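Long-range contacts in macrolide export ATP-binding/permease protein MacB (PDB 3FTJ), which probably drives ATP-powered macrolide efflux as the inner-membrane part of the tripartite MacAB-TdeA system, represented here by its periplasmic region: residues T17-N22 with F207-D212; I32-I37 with H201-F206; T53-S58 with Y75-Q80; L89-L94 with N120-G125; N104-L109 with Y157-T162. One frame throughout, in Å; residues are numbered along the deposited sequence.

Contact 1 of 5, residues T17-N22 with F207-D212; sequences TIFNGN and FIMNSD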
# COMPACT_ATOMS: atom_id res chain seq x y z
N THR A 17 6.65 6.49 3.21
CA THR A 17 6.56 5.11 2.75
C THR A 17 7.94 4.46 2.81
O THR A 17 8.91 4.98 2.25
CB THR A 17 6.01 5.02 1.31
OG1 THR A 17 4.73 5.67 1.25
CG2 THR A 17 5.84 3.55 0.88
N ILE A 18 8.02 3.35 3.52
CA ILE A 18 9.26 2.61 3.65
C ILE A 18 9.31 1.45 2.65
O ILE A 18 8.37 0.65 2.58
CB ILE A 18 9.41 2.08 5.08
CG1 ILE A 18 9.16 3.21 6.08
CG2 ILE A 18 10.79 1.48 5.29
CD1 ILE A 18 8.49 2.77 7.34
N PHE A 19 10.39 1.37 1.88
CA PHE A 19 10.56 0.38 0.82
C PHE A 19 11.78 -0.50 1.07
O PHE A 19 12.77 -0.04 1.64
CB PHE A 19 10.77 1.08 -0.52
CG PHE A 19 9.56 1.77 -1.06
CD1 PHE A 19 8.61 1.08 -1.78
CD2 PHE A 19 9.38 3.13 -0.85
CE1 PHE A 19 7.49 1.71 -2.28
CE2 PHE A 19 8.26 3.77 -1.35
CZ PHE A 19 7.32 3.06 -2.07
N ASN A 20 11.73 -1.74 0.60
CA ASN A 20 12.90 -2.61 0.61
C ASN A 20 13.97 -2.07 -0.32
O ASN A 20 13.66 -1.47 -1.35
CB ASN A 20 12.52 -4.02 0.15
CG ASN A 20 11.50 -4.66 1.05
OD1 ASN A 20 10.40 -5.01 0.62
ND2 ASN A 20 11.84 -4.80 2.31
N GLY A 21 15.23 -2.28 0.04
CA GLY A 21 16.33 -1.94 -0.84
C GLY A 21 16.98 -0.61 -0.53
O GLY A 21 16.84 -0.08 0.57
N ASN A 22 17.69 -0.06 -1.52
CA ASN A 22 18.53 1.12 -1.32
C ASN A 22 18.05 2.35 -2.08
O ASN A 22 18.54 3.45 -1.85
CB ASN A 22 19.97 0.79 -1.71
CG ASN A 22 20.53 -0.37 -0.90
OD1 ASN A 22 21.20 -1.25 -1.44
ND2 ASN A 22 20.27 -0.36 0.40
N PHE A 207 14.60 2.05 2.44
CA PHE A 207 14.71 3.49 2.27
C PHE A 207 13.34 4.12 2.45
O PHE A 207 12.31 3.45 2.33
CB PHE A 207 15.32 3.86 0.91
CG PHE A 207 14.54 3.36 -0.27
CD1 PHE A 207 13.76 4.24 -1.02
CD2 PHE A 207 14.60 2.03 -0.67
CE1 PHE A 207 13.05 3.79 -2.12
CE2 PHE A 207 13.90 1.58 -1.77
CZ PHE A 207 13.12 2.46 -2.50
N ILE A 208 13.33 5.41 2.76
CA ILE A 208 12.09 6.11 3.08
C ILE A 208 11.78 7.17 2.04
O ILE A 208 12.66 7.93 1.62
CB ILE A 208 12.17 6.74 4.48
CG1 ILE A 208 12.47 5.65 5.53
CG2 ILE A 208 10.88 7.47 4.82
CD1 ILE A 208 12.28 6.11 6.96
N MET A 209 10.53 7.19 1.60
CA MET A 209 10.05 8.17 0.63
C MET A 209 9.09 9.11 1.33
O MET A 209 8.12 8.67 1.95
CB MET A 209 9.29 7.47 -0.50
CG MET A 209 10.10 6.51 -1.33
SD MET A 209 10.89 7.31 -2.73
CE MET A 209 12.57 7.47 -2.14
N ASN A 210 9.35 10.40 1.22
CA ASN A 210 8.45 11.42 1.75
C ASN A 210 8.69 12.75 1.05
O ASN A 210 9.45 12.82 0.08
CB ASN A 210 8.63 11.57 3.26
CG ASN A 210 10.07 11.77 3.66
OD1 ASN A 210 10.89 12.24 2.87
ND2 ASN A 210 10.39 11.43 4.90
N SER A 211 8.05 13.80 1.54
CA SER A 211 8.23 15.14 0.98
C SER A 211 9.71 15.52 0.90
O SER A 211 10.19 15.97 -0.14
CB SER A 211 7.47 16.17 1.82
OG SER A 211 7.45 17.43 1.18
N ASP A 212 10.43 15.31 2.00
CA ASP A 212 11.85 15.63 2.04
C ASP A 212 12.65 14.92 0.94
O ASP A 212 13.55 15.51 0.34
CB ASP A 212 12.44 15.29 3.41
CG ASP A 212 13.90 15.69 3.52
OD1 ASP A 212 14.19 16.91 3.44
OD2 ASP A 212 14.76 14.78 3.68
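F19 and F207 supply the dense part of this contact. F19 CB sits over one face of the F207 ring, displaced toward the rim, in a CH-pi contact 26° off the ring normal, and comes within 3.4 Å of F207 CZ. The two rings run nearly parallel but are slid apart until they barely overlap, their centroids 5.4 Å from each other. M209 CG joins this tight part, pressing on F19 CE2 at 3.3 Å. F207 reaches its place because chi1 of 60° sets CG between its backbone N and carbonyl carbon, swinging the ring back over the opposite strand, where G21 O meets its edge 3.3 Å from F207 CD2. The frame is an antiparallel strand pair, 15-20 with 206-209: T17-M209 and F19-F207 are hydrogen-bonded pairs, F19 N reaching F207 O at 2.9 Å, and I18-I208 is the non-hydrogen-bonded pair between them. I18 and I208 turn to the other face, lie side by side with CG1 to CG1 at 4.1 Å, and are buried under L193 of helix 186-201. F19 is itself partly exposed. The looser end is T17, its side chain no nearer than 4.3 Å to 207-212 and its OG1 bonded to T177, with the outer part of M209, which leads away.

Contact 2 of 5, residues I32-I37 with H201-F206; sequences IQNLKI and HGKKDF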
# COMPACT_ATOMS: atom_id res chain seq x y z
N ILE A 32 14.57 -8.01 -2.80
CA ILE A 32 14.74 -8.71 -1.54
C ILE A 32 13.76 -8.18 -0.50
O ILE A 32 13.84 -7.01 -0.11
CB ILE A 32 16.16 -8.53 -0.98
CG1 ILE A 32 17.19 -8.60 -2.10
CG2 ILE A 32 16.42 -9.56 0.12
CD1 ILE A 32 17.39 -9.98 -2.65
N GLN A 33 12.86 -9.03 -0.03
CA GLN A 33 11.85 -8.59 0.93
C GLN A 33 12.31 -8.76 2.38
O GLN A 33 12.34 -9.88 2.88
CB GLN A 33 10.57 -9.39 0.75
CG GLN A 33 9.66 -8.88 -0.31
CD GLN A 33 8.28 -9.50 -0.21
OE1 GLN A 33 8.13 -10.72 -0.02
NE2 GLN A 33 7.26 -8.66 -0.33
N ASN A 34 12.64 -7.66 3.05
CA ASN A 34 13.02 -7.73 4.46
C ASN A 34 12.03 -7.04 5.38
O ASN A 34 12.02 -7.29 6.59
CB ASN A 34 14.44 -7.20 4.66
CG ASN A 34 15.49 -8.23 4.33
OD1 ASN A 34 16.45 -7.95 3.62
ND2 ASN A 34 15.30 -9.45 4.83
N LEU A 35 11.18 -6.19 4.81
CA LEU A 35 10.10 -5.61 5.60
C LEU A 35 9.11 -6.71 5.99
O LEU A 35 8.75 -7.54 5.16
CB LEU A 35 9.39 -4.51 4.80
CG LEU A 35 10.23 -3.25 4.55
CD1 LEU A 35 9.54 -2.29 3.59
CD2 LEU A 35 10.53 -2.55 5.89
N LYS A 36 8.69 -6.71 7.25
CA LYS A 36 7.78 -7.73 7.77
C LYS A 36 6.59 -7.09 8.47
O LYS A 36 6.66 -5.96 8.94
CB LYS A 36 8.47 -8.63 8.81
CG LYS A 36 9.88 -9.03 8.49
CD LYS A 36 10.45 -9.80 9.64
CE LYS A 36 11.87 -10.27 9.38
NZ LYS A 36 12.33 -11.27 10.42
N ILE A 37 5.51 -7.86 8.57
CA ILE A 37 4.34 -7.42 9.32
C ILE A 37 4.69 -7.08 10.77
O ILE A 37 4.12 -6.15 11.34
CB ILE A 37 3.22 -8.49 9.27
CG1 ILE A 37 2.66 -8.59 7.85
CG2 ILE A 37 2.12 -8.17 10.26
CD1 ILE A 37 2.12 -7.27 7.32
N HIS A 201 16.08 -4.61 11.75
CA HIS A 201 16.66 -5.39 10.65
C HIS A 201 18.13 -5.72 10.86
O HIS A 201 18.66 -6.63 10.22
CB HIS A 201 16.51 -4.64 9.33
CG HIS A 201 15.11 -4.62 8.81
ND1 HIS A 201 14.79 -4.22 7.52
CD2 HIS A 201 13.94 -4.98 9.38
CE1 HIS A 201 13.49 -4.30 7.34
NE2 HIS A 201 12.94 -4.76 8.46
N GLY A 202 18.79 -4.98 11.75
CA GLY A 202 20.21 -5.16 11.98
C GLY A 202 21.08 -4.42 10.98
O GLY A 202 22.31 -4.51 11.05
N LYS A 203 20.45 -3.70 10.06
CA LYS A 203 21.15 -2.98 9.00
C LYS A 203 20.19 -2.10 8.19
O LYS A 203 18.98 -2.33 8.18
CB LYS A 203 21.86 -3.95 8.05
CG LYS A 203 20.90 -4.79 7.20
CD LYS A 203 21.65 -5.69 6.24
CE LYS A 203 20.78 -6.13 5.06
NZ LYS A 203 19.71 -7.12 5.43
N LYS A 204 20.73 -1.11 7.49
CA LYS A 204 19.91 -0.23 6.67
C LYS A 204 19.70 -0.88 5.30
O LYS A 204 20.49 -0.70 4.38
CB LYS A 204 20.56 1.15 6.52
CG LYS A 204 19.78 2.12 5.65
CD LYS A 204 18.96 3.09 6.47
CE LYS A 204 18.12 4.01 5.60
NZ LYS A 204 18.85 4.38 4.36
N ASP A 205 18.62 -1.65 5.19
CA ASP A 205 18.29 -2.36 3.97
C ASP A 205 16.92 -1.93 3.47
O ASP A 205 16.17 -2.73 2.92
CB ASP A 205 18.33 -3.87 4.22
CG ASP A 205 17.36 -4.31 5.29
OD1 ASP A 205 16.53 -3.48 5.72
OD2 ASP A 205 17.42 -5.48 5.70
N PHE A 206 16.61 -0.65 3.68
CA PHE A 206 15.32 -0.08 3.31
C PHE A 206 15.57 1.38 3.05
O PHE A 206 16.62 1.90 3.39
CB PHE A 206 14.34 -0.21 4.49
CG PHE A 206 14.83 0.45 5.75
CD1 PHE A 206 14.59 1.79 5.99
CD2 PHE A 206 15.56 -0.28 6.68
CE1 PHE A 206 15.05 2.41 7.15
CE2 PHE A 206 16.03 0.32 7.84
CZ PHE A 206 15.77 1.67 8.07
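A histidine-carboxylate pair at the C-terminal end of helix 186-201, H201 with D205, forms the surface against which N34 and L35 of the loop before helix 37-44 pack. H201 ND1 donates to D205 OD1 at 2.6 Å in an almost straight bond (178°); the oxygen lies in the imidazole plane and accepts through its syn lone pair. The other oxygen, D205 OD2, forms a salt bridge of 2.8 Å with K203 NZ, which arrives on the anti side, 17° out of the carboxylate plane. Held through both oxygens, the carboxylate is probably restricted in its rotation, and N34 CB rests 3.6 Å from D205 OD2. The imidazole meets the loop as well: H201 CE1 is 3.4 Å from N34 O, and L35 CD2 crosses toward H201 CE1 at 3.7 Å. On its far nitrogen, NE2, the ring is bonded to D39, an acid that also receives the backbone N of K36. Lying between two carboxylates, H201 would probably be stabilised in its protonated form. G202, with phi of 83°, leaves the helix directly after H201, and the whole is a glycine-terminated helix end whose following loop folds an acid back onto the last helical side chain.

Contact 3 of 5, residues T53-S58 with Y75-Q80; sequences TPNTSS and YGIGEQ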
# COMPACT_ATOMS: atom_id res chain seq x y z
N THR A 53 0.32 1.15 7.39
CA THR A 53 -0.29 0.35 6.33
C THR A 53 0.73 -0.51 5.61
O THR A 53 1.55 -0.00 4.86
CB THR A 53 -0.97 1.26 5.30
OG1 THR A 53 -1.94 2.07 5.97
CG2 THR A 53 -1.65 0.43 4.23
N PRO A 54 0.68 -1.83 5.84
CA PRO A 54 1.54 -2.78 5.12
C PRO A 54 1.10 -2.87 3.67
O PRO A 54 -0.07 -2.64 3.39
CB PRO A 54 1.28 -4.11 5.84
CG PRO A 54 0.59 -3.73 7.14
CD PRO A 54 -0.17 -2.49 6.85
N ASN A 55 2.00 -3.18 2.75
CA ASN A 55 1.64 -3.29 1.34
C ASN A 55 2.46 -4.36 0.63
O ASN A 55 3.68 -4.25 0.53
CB ASN A 55 1.82 -1.93 0.63
CG ASN A 55 1.35 -1.95 -0.83
OD1 ASN A 55 1.58 -2.92 -1.57
ND2 ASN A 55 0.70 -0.87 -1.25
N THR A 56 1.78 -5.39 0.16
CA THR A 56 2.38 -6.36 -0.74
C THR A 56 1.45 -6.48 -1.93
O THR A 56 0.30 -6.07 -1.86
CB THR A 56 2.53 -7.72 -0.07
OG1 THR A 56 3.22 -8.61 -0.95
CG2 THR A 56 1.16 -8.29 0.24
N SER A 57 1.94 -7.00 -3.05
CA SER A 57 1.06 -7.22 -4.18
C SER A 57 1.57 -8.33 -5.08
O SER A 57 2.70 -8.81 -4.93
CB SER A 57 0.86 -5.95 -5.00
OG SER A 57 2.06 -5.54 -5.62
N SER A 58 0.71 -8.70 -6.02
CA SER A 58 0.98 -9.75 -7.00
C SER A 58 0.20 -9.37 -8.24
O SER A 58 -0.84 -8.72 -8.16
CB SER A 58 0.50 -11.10 -6.47
OG SER A 58 0.97 -12.17 -7.27
N TYR A 75 -3.44 -6.01 -4.51
CA TYR A 75 -2.70 -5.46 -3.39
C TYR A 75 -3.25 -6.02 -2.10
O TYR A 75 -4.46 -6.11 -1.91
CB TYR A 75 -2.83 -3.94 -3.37
CG TYR A 75 -2.14 -3.26 -4.52
CD1 TYR A 75 -0.79 -2.95 -4.45
CD2 TYR A 75 -2.84 -2.93 -5.67
CE1 TYR A 75 -0.15 -2.33 -5.51
CE2 TYR A 75 -2.21 -2.31 -6.73
CZ TYR A 75 -0.86 -2.01 -6.64
OH TYR A 75 -0.23 -1.38 -7.69
N GLY A 76 -2.34 -6.42 -1.21
CA GLY A 76 -2.70 -6.82 0.13
C GLY A 76 -2.26 -5.67 1.01
O GLY A 76 -1.07 -5.48 1.22
N ILE A 77 -3.22 -4.89 1.48
CA ILE A 77 -2.90 -3.65 2.20
C ILE A 77 -3.64 -3.52 3.53
O ILE A 77 -4.51 -4.33 3.85
CB ILE A 77 -3.17 -2.39 1.31
CG1 ILE A 77 -4.50 -2.49 0.56
CG2 ILE A 77 -2.05 -2.20 0.30
CD1 ILE A 77 -5.74 -2.60 1.43
N GLY A 78 -3.28 -2.50 4.31
CA GLY A 78 -3.92 -2.26 5.59
C GLY A 78 -5.23 -1.48 5.50
O GLY A 78 -5.50 -0.80 4.51
N GLU A 79 -6.02 -1.55 6.57
CA GLU A 79 -7.28 -0.80 6.69
C GLU A 79 -7.17 0.69 6.34
O GLU A 79 -8.05 1.24 5.69
CB GLU A 79 -7.84 -0.96 8.11
CG GLU A 79 -8.97 -0.00 8.45
CD GLU A 79 -9.65 -0.38 9.74
OE1 GLU A 79 -8.97 -0.92 10.64
OE2 GLU A 79 -10.88 -0.13 9.86
N GLN A 80 -6.08 1.34 6.75
CA GLN A 80 -5.90 2.78 6.52
C GLN A 80 -5.39 3.13 5.13
O GLN A 80 -5.15 4.30 4.82
CB GLN A 80 -4.96 3.40 7.57
CG GLN A 80 -5.44 3.30 9.01
CD GLN A 80 -6.90 3.72 9.17
OE1 GLN A 80 -7.31 4.77 8.68
NE2 GLN A 80 -7.68 2.89 9.85
O HOH W 1 -3.80 0.18 7.69
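Y75 overlaps S57 at its CD1-CE1 bond, S57 CB lying obliquely 3.5 Å from Y75 CD1. The two belong to a beta hairpin, strands 49-64 and 67-77, whose arms run antiparallel through the middle of the periplasmic region, and they form a non-hydrogen-bonded pair in it. N55 points to the same face. With its CG anti to the backbone N, chi1 -176°, the amide runs alongside I77, whose CG2 is 3.4 Å from N55 ND2. It also stands almost perpendicular to the Y75 ring, planes 86° apart, and brings N55 OD1 to the edge of that ring, in its plane and 3.7 Å from Y75 CD1. Farther along, the same tyrosine ring meets Y157 of the neighbouring strand 155-159. T56 and G76 make the hydrogen-bonded pair: G76 N reaches T56 O at 2.7 Å and T56 N reaches G76 O at 3.0 Å. T56 turns to the face away from N55, S57 and Y75; there G76 has no side chain, and T56 CG2 lies close to its backbone. The register frays toward G78, whose N gives P54 O a weak bond, and T53 takes over with its two branches. Its methyl, CG2, lies 3.4 Å from G78 N, while T53 OG1 is linked to a water at 3.2 Å, and that water accepts the backbone N-H of Q80 at 2.7 Å.

Contact 4 of 5, residues L89-L94 with N120-G125; sequences LKQGRL and NENPLG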
# COMPACT_ATOMS: atom_id res chain seq x y z
N LEU A 89 -14.03 6.50 -1.32
CA LEU A 89 -15.07 5.49 -1.48
C LEU A 89 -16.16 6.03 -2.40
O LEU A 89 -16.69 7.11 -2.17
CB LEU A 89 -15.67 5.09 -0.12
CG LEU A 89 -16.82 4.07 -0.13
CD1 LEU A 89 -16.38 2.74 -0.73
CD2 LEU A 89 -17.36 3.85 1.27
N LYS A 90 -16.47 5.28 -3.45
CA LYS A 90 -17.48 5.69 -4.42
C LYS A 90 -18.73 4.84 -4.31
O LYS A 90 -19.81 5.27 -4.73
CB LYS A 90 -16.93 5.58 -5.85
CG LYS A 90 -15.83 6.58 -6.17
CD LYS A 90 -16.30 8.01 -5.90
CE LYS A 90 -15.15 9.00 -5.98
NZ LYS A 90 -15.56 10.36 -5.52
N GLN A 91 -18.60 3.64 -3.75
CA GLN A 91 -19.72 2.70 -3.71
C GLN A 91 -19.43 1.50 -2.80
O GLN A 91 -18.29 1.05 -2.69
CB GLN A 91 -20.04 2.23 -5.13
CG GLN A 91 -21.18 1.25 -5.21
CD GLN A 91 -21.37 0.69 -6.60
OE1 GLN A 91 -20.62 1.01 -7.53
NE2 GLN A 91 -22.38 -0.16 -6.75
N GLY A 92 -20.46 0.98 -2.14
CA GLY A 92 -20.30 -0.13 -1.22
C GLY A 92 -19.58 0.27 0.06
O GLY A 92 -19.95 1.26 0.69
N ARG A 93 -18.57 -0.50 0.44
CA ARG A 93 -17.82 -0.22 1.66
C ARG A 93 -16.32 -0.49 1.49
O ARG A 93 -15.90 -1.14 0.52
CB ARG A 93 -18.36 -1.06 2.82
CG ARG A 93 -17.93 -2.53 2.77
CD ARG A 93 -18.45 -3.31 3.96
NE ARG A 93 -18.09 -4.73 3.93
CZ ARG A 93 -16.93 -5.22 4.37
NH1 ARG A 93 -16.00 -4.41 4.86
NH2 ARG A 93 -16.70 -6.53 4.32
N LEU A 94 -15.52 0.00 2.43
CA LEU A 94 -14.08 -0.25 2.46
C LEU A 94 -13.77 -1.40 3.42
O LEU A 94 -14.67 -1.90 4.11
CB LEU A 94 -13.33 1.00 2.92
CG LEU A 94 -13.48 2.29 2.10
CD1 LEU A 94 -12.60 3.38 2.68
CD2 LEU A 94 -13.15 2.04 0.64
N ASN A 120 -21.14 -1.45 -16.90
CA ASN A 120 -22.32 -0.83 -16.29
C ASN A 120 -23.06 -1.75 -15.33
O ASN A 120 -24.10 -1.38 -14.77
CB ASN A 120 -23.27 -0.29 -17.37
CG ASN A 120 -22.72 0.94 -18.08
OD1 ASN A 120 -22.61 2.02 -17.49
ND2 ASN A 120 -22.36 0.78 -19.36
N GLU A 121 -22.52 -2.94 -15.12
CA GLU A 121 -23.07 -3.89 -14.16
C GLU A 121 -22.78 -3.48 -12.72
O GLU A 121 -21.79 -2.79 -12.45
CB GLU A 121 -22.50 -5.29 -14.42
CG GLU A 121 -22.58 -5.74 -15.87
CD GLU A 121 -21.56 -6.82 -16.22
OE1 GLU A 121 -21.28 -7.68 -15.36
OE2 GLU A 121 -21.05 -6.80 -17.36
N ASN A 122 -23.65 -3.89 -11.81
CA ASN A 122 -23.41 -3.71 -10.39
C ASN A 122 -22.33 -4.67 -9.90
O ASN A 122 -22.55 -5.89 -9.92
CB ASN A 122 -24.68 -3.96 -9.60
CG ASN A 122 -24.42 -4.16 -8.13
OD1 ASN A 122 -23.79 -3.32 -7.48
ND2 ASN A 122 -24.88 -5.28 -7.58
N PRO A 123 -21.18 -4.15 -9.45
CA PRO A 123 -20.06 -4.98 -9.00
C PRO A 123 -20.25 -5.54 -7.59
O PRO A 123 -19.70 -6.61 -7.27
CB PRO A 123 -18.90 -3.99 -9.03
CG PRO A 123 -19.57 -2.73 -8.55
CD PRO A 123 -20.83 -2.72 -9.39
N LEU A 124 -21.00 -4.83 -6.76
CA LEU A 124 -21.15 -5.20 -5.35
C LEU A 124 -21.71 -6.60 -5.18
O LEU A 124 -22.77 -6.93 -5.71
CB LEU A 124 -22.02 -4.18 -4.61
CG LEU A 124 -21.55 -2.72 -4.61
CD1 LEU A 124 -22.35 -1.91 -3.59
CD2 LEU A 124 -20.07 -2.62 -4.29
N GLY A 125 -20.99 -7.43 -4.43
CA GLY A 125 -21.47 -8.76 -4.11
C GLY A 125 -21.03 -9.80 -5.11
O GLY A 125 -21.20 -11.00 -4.89
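With chi1 at 180° and chi2 at -173°, Q91 reaches out fully extended and lays its amide over P123 and L124. The starting point is a classic beta bulge: K90 and Q91 both face V140 of strand 133-141, and there the chain turns a corner. The target is the loop that joins helix 111-118 to strand 127-130, so the contact ties the bulge to a neighbouring connection at the surface of the fold. Along the aliphatic part, Q91 CG touches L124 CD1 at 3.7 Å. Further out, Q91 NE2 is 3.4 Å from L124 CG, and Q91 OE1 looks toward P123 CG at 4.0 Å. P123 is the buried member of the loop, backed by V140 and by F118 of helix 111-118. Across the contact no hydrogen bond forms; Q91 NE2 comes to 3.5 Å from N122 OD1 and stays a neighbour. N122 serves its own loop instead. Its OD1 accepts a weak bond from L124 N at 3.3 Å, an Asx turn, and its ND2 gives another weak one to L124 O, so both ends of its amide turn back, weakly, onto L124. Past Q91 the chain continues as G92, with a phi of 71°, and here the leucine fork closes on bare backbone: L124 CD1 lies 3.6 Å from G92 CA, and L124 CD2 4.0 Å from the same carbon.

Contact 5 of 5, residues N104-L109 with Y157-T162; sequences NQVVVL and YSPYST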
# COMPACT_ATOMS: atom_id res chain seq x y z
N ASN A 104 -10.45 -12.04 5.45
CA ASN A 104 -11.59 -12.26 4.56
C ASN A 104 -11.18 -12.08 3.11
O ASN A 104 -10.41 -11.17 2.77
CB ASN A 104 -12.73 -11.29 4.90
CG ASN A 104 -13.53 -11.71 6.12
OD1 ASN A 104 -14.29 -10.92 6.68
ND2 ASN A 104 -13.38 -12.96 6.53
N GLN A 105 -11.72 -12.94 2.25
CA GLN A 105 -11.47 -12.84 0.81
C GLN A 105 -12.45 -11.84 0.21
O GLN A 105 -13.41 -12.20 -0.46
CB GLN A 105 -11.57 -14.20 0.14
CG GLN A 105 -10.42 -15.11 0.53
CD GLN A 105 -10.69 -16.58 0.23
OE1 GLN A 105 -10.27 -17.45 0.98
NE2 GLN A 105 -11.38 -16.86 -0.87
N VAL A 106 -12.20 -10.57 0.51
CA VAL A 106 -13.01 -9.49 -0.02
C VAL A 106 -12.09 -8.55 -0.77
O VAL A 106 -10.91 -8.44 -0.45
CB VAL A 106 -13.75 -8.71 1.09
CG1 VAL A 106 -14.80 -9.60 1.78
CG2 VAL A 106 -12.77 -8.15 2.10
N VAL A 107 -12.63 -7.87 -1.76
CA VAL A 107 -11.81 -6.97 -2.54
C VAL A 107 -12.50 -5.63 -2.76
O VAL A 107 -13.73 -5.55 -2.89
CB VAL A 107 -11.38 -7.63 -3.89
CG1 VAL A 107 -12.59 -7.99 -4.73
CG2 VAL A 107 -10.46 -6.71 -4.65
N VAL A 108 -11.70 -4.57 -2.77
CA VAL A 108 -12.19 -3.25 -3.14
C VAL A 108 -11.63 -2.89 -4.51
O VAL A 108 -10.42 -2.96 -4.73
CB VAL A 108 -11.79 -2.19 -2.08
CG1 VAL A 108 -12.13 -0.79 -2.56
CG2 VAL A 108 -12.49 -2.49 -0.74
N LEU A 109 -12.50 -2.53 -5.45
CA LEU A 109 -12.08 -2.23 -6.81
C LEU A 109 -11.68 -0.78 -7.03
O LEU A 109 -12.18 0.14 -6.39
CB LEU A 109 -13.16 -2.62 -7.81
CG LEU A 109 -13.57 -4.09 -7.86
CD1 LEU A 109 -14.50 -4.30 -9.05
CD2 LEU A 109 -12.35 -4.98 -7.97
N TYR A 157 -7.87 -4.20 -4.24
CA TYR A 157 -7.33 -4.03 -2.89
C TYR A 157 -7.98 -4.97 -1.89
O TYR A 157 -9.20 -4.99 -1.75
CB TYR A 157 -7.51 -2.58 -2.43
CG TYR A 157 -6.94 -1.58 -3.41
CD1 TYR A 157 -5.58 -1.33 -3.46
CD2 TYR A 157 -7.77 -0.89 -4.28
CE1 TYR A 157 -5.05 -0.41 -4.35
CE2 TYR A 157 -7.25 0.02 -5.18
CZ TYR A 157 -5.89 0.26 -5.20
OH TYR A 157 -5.36 1.17 -6.08
N SER A 158 -7.15 -5.72 -1.19
CA SER A 158 -7.61 -6.77 -0.28
C SER A 158 -6.78 -6.66 1.00
O SER A 158 -5.73 -6.01 0.99
CB SER A 158 -7.40 -8.13 -0.96
OG SER A 158 -8.09 -9.17 -0.31
N PRO A 159 -7.25 -7.25 2.11
CA PRO A 159 -6.45 -7.11 3.33
C PRO A 159 -5.09 -7.77 3.18
O PRO A 159 -5.00 -8.86 2.60
CB PRO A 159 -7.27 -7.88 4.38
CG PRO A 159 -8.68 -7.87 3.84
CD PRO A 159 -8.51 -7.97 2.35
N TYR A 160 -4.04 -7.12 3.69
CA TYR A 160 -2.69 -7.68 3.64
C TYR A 160 -2.66 -9.10 4.20
O TYR A 160 -1.91 -9.95 3.72
CB TYR A 160 -1.67 -6.80 4.38
CG TYR A 160 -1.84 -6.75 5.90
CD1 TYR A 160 -1.39 -7.79 6.70
CD2 TYR A 160 -2.46 -5.66 6.52
CE1 TYR A 160 -1.56 -7.75 8.10
CE2 TYR A 160 -2.63 -5.61 7.91
CZ TYR A 160 -2.18 -6.67 8.69
OH TYR A 160 -2.33 -6.62 10.06
N SER A 161 -3.48 -9.35 5.23
CA SER A 161 -3.52 -10.65 5.89
C SER A 161 -4.04 -11.74 4.95
O SER A 161 -3.46 -12.82 4.85
CB SER A 161 -4.38 -10.57 7.15
OG SER A 161 -5.64 -10.00 6.86
N THR A 162 -5.13 -11.44 4.26
CA THR A 162 -5.70 -12.35 3.26
C THR A 162 -4.72 -12.68 2.15
O THR A 162 -4.58 -13.83 1.75
CB THR A 162 -6.94 -11.72 2.62
OG1 THR A 162 -7.80 -11.23 3.65
CG2 THR A 162 -7.69 -12.75 1.78
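T162, in the first turn of helix 160-168, meets N104 and Q105 with every atom of its side chain. CB lies 3.5 Å from N104 O. Beyond it the branches part: chi1 of -49° sets OG1 anti to the carbonyl carbon, and from there OG1 donates to N104 O at 2.8 Å, coming from 53° above the carbonyl plane rather than along a lone pair. The methyl, T162 CG2, lies 3.3 Å from the same N104 O and crosses Q105 CG at 3.8 Å. Q105 is the centre of an inverse gamma turn, which returns a weak V106 N bond to N104 O, while Q105 NE2 is hydrogen-bonded to P134 O. The turn leads into strand 106-110, antiparallel to strand 155-159. V108 and Y157 are a hydrogen-bonded pair there, V108 N to Y157 O at 2.7 Å, and V107 CG2 leans on that same Y157 O at 3.6 Å. Next along, V106 lies across from P159. The proline has no N-H to offer, and its CD occupies the place, 3.7 Å from V106 O. S158 supplies the missing donor from its side chain: OG, anti to the backbone N, donates to V106 O at 2.9 Å. The chemistry thus implies two roles for hydroxyls: S158 replaces the N-H that the proline lacks, and T162 adds a second donor to the turn's N104 O.

In the fold
Contacts 1, 3 and 5 all lie on one curled mixed sheet, and the other two attach to them. Contacts 1 and 2 are 12 Å apart at their centres and meet directly, with a probable hydrogen bond from G21 N to D205 O of 3.1 Å. Contacts 3 and 5 are closer still, 8 Å between centres, because strands 67-77 and 155-159 pair in parallel, with a probable hydrogen bond from S158 N to Y75 O at 2.8 Å. I37 of contact 2 touches both: its CD1 lies 3.6 Å from P54 CB of contact 3 and also 3.6 Å from Y160 CD1 of contact 5. Contact 4 lies across the chain's centre from contacts 1 and 2, about 36 Å from contact 2 but about 14 Å from contact 5, between centres.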